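Local coordinates for uncharacterized protein DUF849 with a TIM barrel fold (Burkholderia xenovorans LB400, PDB 3E49) that probably cleaves beta-keto acids such as 3-keto-5-aminohexanoate, using a zinc ion bound in its TIM barrel, at residues 119-124 / 138-143. Numbering follows the deposited sequence.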
loop_
_atom_site.group_PDB
_atom_site.type_symbol
_atom_site.label_atom_id
_atom_site.label_comp_id
_atom_site.label_asym_id
_atom_site.label_seq_id
_atom_site.Cartn_x
_atom_site.Cartn_y
_atom_site.Cartn_z
ATOM N N PHE A 119 -8.525 7.962 -24.098
ATOM C CA PHE A 119 -9.706 8.463 -23.400
ATOM C C PHE A 119 -10.868 7.615 -23.913
ATOM O O PHE A 119 -11.378 7.865 -25.002
ATOM C CB PHE A 119 -9.987 9.916 -23.751
ATOM C CG PHE A 119 -9.588 10.880 -22.725
ATOM C CD1 PHE A 119 -8.279 11.269 -22.590
ATOM C CD2 PHE A 119 -10.548 11.447 -21.901
ATOM C CE1 PHE A 119 -7.927 12.192 -21.626
ATOM C CE2 PHE A 119 -10.201 12.351 -20.930
ATOM C CZ PHE A 119 -8.892 12.732 -20.796
ATOM N N GLY A 120 -11.276 6.617 -23.158
ATOM C CA GLY A 120 -12.329 5.723 -23.617
ATOM C C GLY A 120 -13.694 6.233 -23.224
ATOM O O GLY A 120 -14.152 5.989 -22.109
ATOM N N LEU A 121 -14.343 6.946 -24.134
ATOM C CA LEU A 121 -15.656 7.527 -23.872
ATOM C C LEU A 121 -16.794 6.712 -24.458
ATOM O O LEU A 121 -17.926 6.826 -24.012
ATOM C CB LEU A 121 -15.727 8.949 -24.414
ATOM C CG LEU A 121 -14.684 9.987 -23.953
ATOM C CD1 LEU A 121 -15.151 11.321 -24.448
ATOM C CD2 LEU A 121 -14.479 10.000 -22.452
ATOM N N TYR A 122 -16.471 5.884 -25.437
ATOM C CA TYR A 122 -17.428 5.031 -26.137
ATOM C C TYR A 122 -18.298 4.161 -25.261
ATOM O O TYR A 122 -19.420 3.843 -25.673
ATOM C CB TYR A 122 -16.739 4.174 -27.221
ATOM C CG TYR A 122 -15.633 3.265 -26.727
ATOM C CD1 TYR A 122 -14.301 3.702 -26.703
ATOM C CD2 TYR A 122 -15.911 1.970 -26.294
ATOM C CE1 TYR A 122 -13.316 2.910 -26.257
ATOM C CE2 TYR A 122 -14.913 1.156 -25.831
ATOM C CZ TYR A 122 -13.610 1.625 -25.832
ATOM O OH TYR A 122 -12.611 0.830 -25.393
ATOM N N PRO A 123 -17.811 3.704 -24.083
ATOM C CA PRO A 123 -18.769 2.929 -23.273
ATOM C C PRO A 123 -20.034 3.690 -22.838
ATOM O O PRO A 123 -21.024 3.066 -22.472
ATOM C CB PRO A 123 -17.930 2.503 -22.059
ATOM C CG PRO A 123 -16.559 2.433 -22.607
ATOM C CD PRO A 123 -16.481 3.689 -23.447
HETATM N N MSE A 124 -19.989 5.020 -22.837
HETATM C CA MSE A 124 -21.155 5.830 -22.517
HETATM C C MSE A 124 -22.275 5.603 -23.515
HETATM O O MSE A 124 -23.427 5.845 -23.199
HETATM C CB MSE A 124 -20.787 7.303 -22.456
HETATM C CG MSE A 124 -19.945 7.622 -21.246
HETATM SE SE MSE A 124 -19.382 9.511 -21.183
HETATM C CE MSE A 124 -18.258 9.480 -22.578
ATOM N N GLU A 138 -20.659 10.753 -32.563
ATOM C CA GLU A 138 -19.340 10.731 -33.161
ATOM C C GLU A 138 -18.251 11.045 -32.104
ATOM O O GLU A 138 -17.204 10.394 -32.062
ATOM C CB GLU A 138 -19.293 11.763 -34.295
ATOM N N HIS A 139 -18.503 12.061 -31.289
ATOM C CA HIS A 139 -17.597 12.446 -30.190
ATOM C C HIS A 139 -17.264 11.232 -29.311
ATOM O O HIS A 139 -16.091 10.968 -29.026
ATOM C CB HIS A 139 -18.253 13.582 -29.400
ATOM C CG HIS A 139 -17.725 13.790 -28.020
ATOM N ND1 HIS A 139 -16.583 14.519 -27.759
ATOM C CD2 HIS A 139 -18.248 13.464 -26.812
ATOM C CE1 HIS A 139 -16.398 14.584 -26.453
ATOM N NE2 HIS A 139 -17.393 13.952 -25.856
ATOM N N LEU A 140 -18.289 10.435 -28.996
ATOM C CA LEU A 140 -18.141 9.256 -28.175
ATOM C C LEU A 140 -17.514 8.075 -28.900
ATOM O O LEU A 140 -16.610 7.415 -28.373
ATOM C CB LEU A 140 -19.509 8.843 -27.623
ATOM C CG LEU A 140 -20.143 9.864 -26.677
ATOM C CD1 LEU A 140 -21.565 9.445 -26.300
ATOM C CD2 LEU A 140 -19.278 10.022 -25.435
ATOM N N GLU A 141 -17.954 7.811 -30.121
ATOM C CA GLU A 141 -17.434 6.661 -30.807
ATOM C C GLU A 141 -15.995 6.879 -31.217
ATOM O O GLU A 141 -15.182 6.001 -31.087
ATOM C CB GLU A 141 -18.304 6.283 -32.012
ATOM C CG GLU A 141 -17.685 5.156 -32.861
ATOM C CD GLU A 141 -17.228 3.921 -32.045
ATOM O OE1 GLU A 141 -18.016 3.437 -31.180
ATOM O OE2 GLU A 141 -16.088 3.441 -32.297
ATOM N N ARG A 142 -15.676 8.064 -31.696
ATOM C CA ARG A 142 -14.310 8.300 -32.150
ATOM C C ARG A 142 -13.246 8.325 -31.057
ATOM O O ARG A 142 -12.050 8.363 -31.359
ATOM C CB ARG A 142 -14.239 9.493 -33.105
ATOM C CG ARG A 142 -14.437 8.986 -34.553
ATOM C CD ARG A 142 -14.750 10.058 -35.537
ATOM N NE ARG A 142 -16.183 10.150 -35.824
ATOM C CZ ARG A 142 -16.777 11.195 -36.398
ATOM N NH1 ARG A 142 -16.080 12.284 -36.716
ATOM N NH2 ARG A 142 -18.085 11.170 -36.624
ATOM N N SER A 143 -13.671 8.240 -29.796
ATOM C CA SER A 143 -12.728 8.145 -28.690
ATOM C C SER A 143 -12.020 6.798 -28.726
ATOM O O SER A 143 -10.920 6.670 -28.201
ATOM C CB SER A 143 -13.442 8.392 -27.340
ATOM O OG SER A 143 -14.346 7.353 -26.998
#
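The hydroxyl of Ser143 meets two successive backbone amides, those of Leu121 and Tyr122. Leu121 N donates to Ser143 OG at 2.9 Å, with an N-H...O angle of 143°. Tyr122 N gives a weak, more bent bond to the same OG at 3.0 Å. Ser143 OG in turn donates to Leu140 O at 2.6 Å, 21° off the carbonyl plane. One buried hydroxyl thus takes part in three bonds, consistent with its proton being directed at Leu140 O. The serine torsion places OG between its own backbone N and carbonyl carbon (chi1 68°). From there it reaches back to Leu140 O and across to the amides. The bonds join the start of the turn at 121-124 to residues 140-143. Ser143 CB sits 3.2 Å from Phe119 O. The Tyr122 ring turns an edge to Ser143 OG, which lies near the ring plane at 3.7 Å from CD1.

Apolar contacts lie beside this polar point. Leu121 CB lies 3.8 Å from Leu140 CD2, while Leu121 CD1 approaches the His139 ring obliquely, 3.7 Å from NE2. The same NE2 is hydrogen-bonded to Ile18 O, which helps to hold the imidazole in place.

Pro123 CD rests over one face of the Tyr122 ring. Tyr122 also makes a cation-pi contact with Arg144, whose NE forms a salt bridge with Glu141 OE2. At Tyr122 the contact borders a subunit interface, where the tyrosine ring meets His184 of a second subunit.

The side chain of Phe119 is about 8 Å from the zinc ion. The contact closes the loop that leaves strand 117-118 back onto the segment 138-143, which helix 134-141 leads into, just before strand 147-148, the antiparallel partner of 117-118.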